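Local coordinates for odorant Binding Protein from Varroa destructor, form P2<1> (Varroa destructor, PDB 7NZA), which probably binds and carries small hydrophobic odorants or other semiochemicals in a wide open internal cavity, within a non-classical odorant-binding-protein fold, at residues V100-E114 against L128-C141. Sequence-based numbering, arbitrary orientation. Where two conformers were deposited one is given.
Sequences VEEAVLLKHDACQKE and LYQACMDYNISQIC. With NA (sodium ion), chain E.
A disulfide-stapled antiparallel helical hairpin, part of the non-classical fold of this mite odorant-binding protein, brings Cys111 against Cys132. Helices 98-118 and 122-141 are consecutive in the chain, and the axes of 100-114 and 128-141 approach to 8.6 Å, their N-to-C directions 147° apart. The staple is the covalent Cys111 SG to Cys132 SG bond of 2.1 Å, with a chi3 of -76°. Cys111 is also a knob, seated among Tyr129, Cys132, Met133 and Asn136. Met133, bent at chi2 and chi3, folds back so that its SD lies 3.5 Å from Cys111 SG and its CE reaches the CB of His108 and CG1 of Val104. Toward the C-terminal end of 128-141, Ile140 makes the second knob, in a hole formed by Val100, Ala103, Val104 and Lys107; its CD1 stands 4.0 Å from Ala103 CB, while Ile137 CG1 meets Val104 CG1. Cys141, bonded to Cys21, ties this end of the hairpin to the N-terminal region. Across Asn136 runs the aliphatic part of Lys107, at about a right angle; its methylene carbon CE comes 3.2 Å from Asn136 OD1, a C-H...O approach rather than a hydrogen bond from NZ. The amide's other branch turns back to its own helix: Asn136 ND2 donates to Cys132 O at 2.9 Å, above the carbonyl plane, while Asn136 N reaches that oxygen from the opposite face. On the flank facing helix 84-93, Phe84 meets the Tyr129 ring edge-to-face. Tyr129 CG lies anti to the backbone N (chi1 170°), which carries the phenol along the hairpin toward His108. There the rings sit obliquely, and Tyr129 OH meets the imidazole edge in its plane, hydrogen-bonded to His108 ND1 at 2.7 Å.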
loop_
_atom_site.group_PDB
_atom_site.type_symbol
_atom_site.label_atom_id
_atom_site.label_comp_id
_atom_site.label_asym_id
_atom_site.label_seq_id
_atom_site.Cartn_x
_atom_site.Cartn_y
_atom_site.Cartn_z
ATOM N N VAL A 100 5.493 3.849 -26.287
ATOM C CA VAL A 100 5.805 3.554 -24.870
ATOM C C VAL A 100 6.349 2.150 -24.765
ATOM O O VAL A 100 7.352 1.971 -24.056
ATOM C CB VAL A 100 4.557 3.720 -24.008
ATOM C CG1 VAL A 100 4.764 3.067 -22.654
ATOM C CG2 VAL A 100 4.217 5.199 -23.911
ATOM N N GLU A 101 5.729 1.159 -25.364
ATOM C CA GLU A 101 6.206 -0.212 -25.279
ATOM C C GLU A 101 7.673 -0.229 -25.707
ATOM O O GLU A 101 8.495 -0.923 -25.096
ATOM C CB GLU A 101 5.316 -1.167 -26.076
ATOM C CG GLU A 101 5.864 -2.566 -26.024
ATOM C CD GLU A 101 5.151 -3.613 -26.861
ATOM O OE1 GLU A 101 4.071 -4.046 -26.447
ATOM O OE2 GLU A 101 5.686 -3.997 -27.938
ATOM N N GLU A 102 8.002 0.333 -26.878
ATOM C CA GLU A 102 9.373 0.257 -27.403
ATOM C C GLU A 102 10.364 0.857 -26.388
ATOM O O GLU A 102 11.413 0.245 -26.150
ATOM C CB GLU A 102 9.457 1.036 -28.697
ATOM C CG GLU A 102 10.812 0.828 -29.399
ATOM C CD GLU A 102 10.971 1.575 -30.722
ATOM O OE1 GLU A 102 9.913 1.794 -31.362
ATOM O OE2 GLU A 102 12.112 1.995 -31.063
ATOM N N ALA A 103 10.006 2.011 -25.829
ATOM C CA ALA A 103 10.883 2.656 -24.831
ATOM C C ALA A 103 11.019 1.788 -23.586
ATOM O O ALA A 103 12.130 1.638 -23.076
ATOM C CB ALA A 103 10.292 4.018 -24.530
ATOM N N VAL A 104 9.935 1.241 -23.090
ATOM C CA VAL A 104 9.987 0.354 -21.902
ATOM C C VAL A 104 10.831 -0.890 -22.166
ATOM O O VAL A 104 11.633 -1.306 -21.307
ATOM C CB VAL A 104 8.572 0.059 -21.379
ATOM C CG1 VAL A 104 8.661 -1.021 -20.315
ATOM C CG2 VAL A 104 7.868 1.326 -20.883
ATOM N N LEU A 105 10.661 -1.497 -23.337
ATOM C CA LEU A 105 11.419 -2.723 -23.657
ATOM C C LEU A 105 12.925 -2.408 -23.838
ATOM O O LEU A 105 13.743 -3.275 -23.519
ATOM C CB LEU A 105 10.801 -3.327 -24.921
ATOM C CG LEU A 105 9.460 -4.049 -24.712
ATOM C CD1 LEU A 105 8.976 -4.523 -26.075
ATOM C CD2 LEU A 105 9.550 -5.186 -23.737
ATOM N N LEU A 106 13.266 -1.234 -24.278
ATOM C CA LEU A 106 14.686 -0.849 -24.352
ATOM C C LEU A 106 15.243 -0.683 -22.958
ATOM O O LEU A 106 16.333 -1.165 -22.645
ATOM C CB LEU A 106 14.857 0.442 -25.162
ATOM C CG LEU A 106 16.303 0.847 -25.411
ATOM C CD1 LEU A 106 17.075 -0.244 -26.177
ATOM C CD2 LEU A 106 16.327 2.148 -26.181
ATOM N N LYS A 107 14.465 -0.075 -22.042
ATOM C CA LYS A 107 14.913 0.024 -20.641
ATOM C C LYS A 107 14.938 -1.337 -20.020
ATOM O O LYS A 107 15.776 -1.576 -19.124
ATOM C CB LYS A 107 14.089 1.066 -19.875
ATOM C CG LYS A 107 14.375 2.501 -20.275
ATOM C CD LYS A 107 15.814 2.863 -20.035
ATOM C CE LYS A 107 16.025 4.364 -20.184
ATOM N NZ LYS A 107 17.418 4.682 -19.817
ATOM N N HIS A 108 14.058 -2.272 -20.372
ATOM C CA HIS A 108 14.194 -3.645 -19.855
ATOM C C HIS A 108 15.616 -4.110 -20.131
ATOM O O HIS A 108 16.244 -4.735 -19.259
ATOM C CB HIS A 108 13.149 -4.576 -20.520
ATOM C CG HIS A 108 13.379 -5.976 -20.258
ATOM N ND1 HIS A 108 13.001 -6.571 -19.096
ATOM C CD2 HIS A 108 14.019 -6.891 -21.017
ATOM C CE1 HIS A 108 13.380 -7.827 -19.124
ATOM N NE2 HIS A 108 14.003 -8.059 -20.311
ATOM N N ASP A 109 16.088 -3.995 -21.356
ATOM C CA ASP A 109 17.446 -4.469 -21.703
ATOM C C ASP A 109 18.463 -3.688 -20.858
ATOM O O ASP A 109 19.410 -4.349 -20.378
ATOM C CB ASP A 109 17.687 -4.350 -23.198
ATOM C CG ASP A 109 16.800 -5.195 -24.088
ATOM O OD1 ASP A 109 16.422 -6.261 -23.656
ATOM O OD2 ASP A 109 16.530 -4.684 -25.209
ATOM N N ALA A 110 18.304 -2.380 -20.804
ATOM C CA ALA A 110 19.313 -1.598 -20.058
ATOM C C ALA A 110 19.335 -1.983 -18.578
ATOM O O ALA A 110 20.398 -2.105 -17.971
ATOM C CB ALA A 110 19.016 -0.111 -20.186
ATOM N N CYS A 111 18.180 -2.237 -18.008
ATOM C CA CYS A 111 18.053 -2.573 -16.578
ATOM C C CYS A 111 18.566 -3.991 -16.337
ATOM O O CYS A 111 19.257 -4.222 -15.333
ATOM C CB CYS A 111 16.610 -2.466 -16.130
ATOM S SG CYS A 111 16.051 -0.743 -15.982
ATOM N N GLN A 112 18.318 -4.956 -17.241
ATOM C CA GLN A 112 18.876 -6.291 -17.094
ATOM C C GLN A 112 20.394 -6.203 -17.132
ATOM O O GLN A 112 21.065 -6.893 -16.383
ATOM C CB GLN A 112 18.287 -7.226 -18.141
ATOM C CG GLN A 112 18.891 -8.608 -18.077
ATOM C CD GLN A 112 18.272 -9.548 -19.066
ATOM O OE1 GLN A 112 17.326 -9.237 -19.756
ATOM N NE2 GLN A 112 18.739 -10.799 -19.055
ATOM N N LYS A 113 20.935 -5.439 -18.077
ATOM C CA LYS A 113 22.403 -5.306 -18.203
ATOM C C LYS A 113 22.975 -4.727 -16.921
ATOM O O LYS A 113 23.965 -5.197 -16.390
ATOM C CB LYS A 113 22.716 -4.430 -19.412
ATOM C CG LYS A 113 24.230 -4.235 -19.594
ATOM C CD LYS A 113 24.622 -3.320 -20.723
ATOM C CE LYS A 113 26.097 -3.117 -20.885
ATOM N NZ LYS A 113 26.405 -2.455 -22.148
ATOM N N GLU A 114 22.383 -3.614 -16.465
ATOM C CA GLU A 114 22.877 -2.983 -15.217
ATOM C C GLU A 114 22.868 -3.989 -14.070
ATOM O O GLU A 114 23.861 -4.121 -13.315
ATOM C CB GLU A 114 22.105 -1.725 -14.915
ATOM C CG GLU A 114 22.585 -1.035 -13.644
ATOM C CD GLU A 114 21.770 0.166 -13.222
ATOM O OE1 GLU A 114 20.807 0.519 -13.891
ATOM O OE2 GLU A 114 22.103 0.740 -12.199
ATOM N N LEU A 128 17.845 -5.003 -8.084
ATOM C CA LEU A 128 18.252 -3.798 -8.851
ATOM C C LEU A 128 17.410 -3.704 -10.136
ATOM O O LEU A 128 16.986 -2.609 -10.454
ATOM C CB LEU A 128 19.755 -3.789 -9.128
ATOM C CG LEU A 128 20.247 -2.580 -9.926
ATOM C CD1 LEU A 128 19.895 -1.257 -9.255
ATOM C CD2 LEU A 128 21.763 -2.659 -10.128
ATOM N N TYR A 129 17.129 -4.809 -10.817
ATOM C CA TYR A 129 16.290 -4.761 -12.033
ATOM C C TYR A 129 14.928 -4.149 -11.698
ATOM O O TYR A 129 14.462 -3.260 -12.417
ATOM C CB TYR A 129 16.086 -6.164 -12.588
ATOM C CG TYR A 129 15.059 -6.236 -13.671
ATOM C CD1 TYR A 129 15.359 -5.850 -14.965
ATOM C CD2 TYR A 129 13.753 -6.614 -13.391
ATOM C CE1 TYR A 129 14.408 -5.885 -15.959
ATOM C CE2 TYR A 129 12.771 -6.666 -14.366
ATOM C CZ TYR A 129 13.110 -6.276 -15.675
ATOM O OH TYR A 129 12.110 -6.284 -16.579
ATOM N N GLN A 130 14.298 -4.577 -10.603
ATOM C CA GLN A 130 12.927 -4.094 -10.295
ATOM C C GLN A 130 13.004 -2.617 -9.950
ATOM O O GLN A 130 12.126 -1.809 -10.355
ATOM C CB GLN A 130 12.308 -4.889 -9.193
ATOM C CG GLN A 130 11.891 -6.262 -9.626
ATOM C CD GLN A 130 11.092 -7.010 -8.608
ATOM O OE1 GLN A 130 11.462 -7.053 -7.429
ATOM N NE2 GLN A 130 9.970 -7.599 -8.975
ATOM N N ALA A 131 14.021 -2.179 -9.188
ATOM C CA ALA A 131 14.145 -0.759 -8.857
ATOM C C ALA A 131 14.378 0.062 -10.117
ATOM O O ALA A 131 13.825 1.141 -10.297
ATOM C CB ALA A 131 15.260 -0.540 -7.846
ATOM N N CYS A 132 15.244 -0.421 -10.970
ATOM C CA CYS A 132 15.583 0.216 -12.269
ATOM C C CYS A 132 14.334 0.363 -13.144
ATOM O O CYS A 132 14.095 1.425 -13.727
ATOM C CB CYS A 132 16.670 -0.568 -12.985
ATOM S SG CYS A 132 17.291 0.064 -14.553
ATOM N N MET A 133 13.547 -0.676 -13.193
ATOM C CA MET A 133 12.320 -0.631 -14.056
ATOM C C MET A 133 11.266 0.259 -13.388
ATOM O O MET A 133 10.550 0.973 -14.080
ATOM C CB MET A 133 11.788 -2.027 -14.299
ATOM C CG MET A 133 12.718 -2.776 -15.235
ATOM S SD MET A 133 12.891 -2.025 -16.877
ATOM C CE MET A 133 11.401 -2.589 -17.699
ATOM N N ASP A 134 11.156 0.244 -12.069
ATOM C CA ASP A 134 10.155 1.131 -11.387
ATOM C C ASP A 134 10.447 2.563 -11.777
ATOM O O ASP A 134 9.535 3.301 -12.196
ATOM C CB ASP A 134 10.190 0.892 -9.899
ATOM C CG ASP A 134 9.064 1.524 -9.124
ATOM O OD1 ASP A 134 8.139 0.836 -8.767
ATOM O OD2 ASP A 134 9.116 2.731 -9.026
ATOM N N TYR A 135 11.705 2.958 -11.678
ATOM C CA TYR A 135 12.124 4.316 -12.003
ATOM C C TYR A 135 11.947 4.638 -13.467
ATOM O O TYR A 135 11.319 5.606 -13.835
ATOM C CB TYR A 135 13.583 4.502 -11.580
ATOM C CG TYR A 135 14.088 5.847 -11.937
ATOM C CD1 TYR A 135 13.555 6.998 -11.388
ATOM C CD2 TYR A 135 15.018 5.978 -12.924
ATOM C CE1 TYR A 135 13.998 8.263 -11.779
ATOM C CE2 TYR A 135 15.571 7.225 -13.228
ATOM C CZ TYR A 135 15.017 8.356 -12.687
ATOM O OH TYR A 135 15.531 9.588 -13.053
ATOM N N ASN A 136 12.460 3.778 -14.342
ATOM C CA ASN A 136 12.400 4.070 -15.787
ATOM C C ASN A 136 11.004 3.979 -16.358
ATOM O O ASN A 136 10.650 4.847 -17.166
ATOM C CB ASN A 136 13.334 3.167 -16.574
ATOM C CG ASN A 136 14.763 3.625 -16.482
ATOM O OD1 ASN A 136 15.094 4.632 -17.117
ATOM N ND2 ASN A 136 15.566 2.989 -15.666
ATOM N N ILE A 137 10.202 3.040 -15.971
ATOM C CA ILE A 137 8.797 2.969 -16.419
ATOM C C ILE A 137 8.098 4.222 -15.972
ATOM O O ILE A 137 7.305 4.841 -16.685
ATOM C CB ILE A 137 8.102 1.701 -15.981
ATOM C CG1 ILE A 137 8.690 0.461 -16.643
ATOM C CG2 ILE A 137 6.606 1.826 -16.302
ATOM C CD1 ILE A 137 8.122 -0.804 -16.111
ATOM N N SER A 138 8.323 4.653 -14.715
ATOM C CA SER A 138 7.662 5.866 -14.167
ATOM C C SER A 138 8.005 7.081 -15.019
ATOM O O SER A 138 7.128 7.937 -15.314
ATOM C CB SER A 138 7.981 6.115 -12.706
ATOM O OG SER A 138 7.502 5.094 -11.910
ATOM N N GLN A 139 9.276 7.199 -15.372
ATOM C CA GLN A 139 9.720 8.332 -16.202
ATOM C C GLN A 139 9.090 8.292 -17.585
ATOM O O GLN A 139 8.603 9.303 -18.043
ATOM C CB GLN A 139 11.247 8.348 -16.370
ATOM C CG GLN A 139 12.017 8.585 -15.102
ATOM C CD GLN A 139 11.855 10.021 -14.677
ATOM O OE1 GLN A 139 12.146 10.945 -15.434
ATOM N NE2 GLN A 139 11.402 10.234 -13.468
ATOM N N ILE A 140 9.107 7.161 -18.253
ATOM C CA ILE A 140 8.581 7.033 -19.627
ATOM C C ILE A 140 7.097 7.329 -19.622
ATOM O O ILE A 140 6.556 8.016 -20.505
ATOM C CB ILE A 140 8.887 5.654 -20.175
ATOM C CG1 ILE A 140 10.377 5.492 -20.429
ATOM C CG2 ILE A 140 7.996 5.349 -21.391
ATOM C CD1 ILE A 140 10.843 4.073 -20.538
ATOM N N CYS A 141 6.399 6.844 -18.620
ATOM C CA CYS A 141 4.916 6.878 -18.606
ATOM C C CYS A 141 4.391 8.179 -18.005
ATOM O O CYS A 141 3.208 8.442 -18.129
ATOM C CB CYS A 141 4.420 5.706 -17.789
ATOM S SG CYS A 141 4.674 4.103 -18.578
HETATM NA NA NA E . 13.558 -5.853 -24.612
#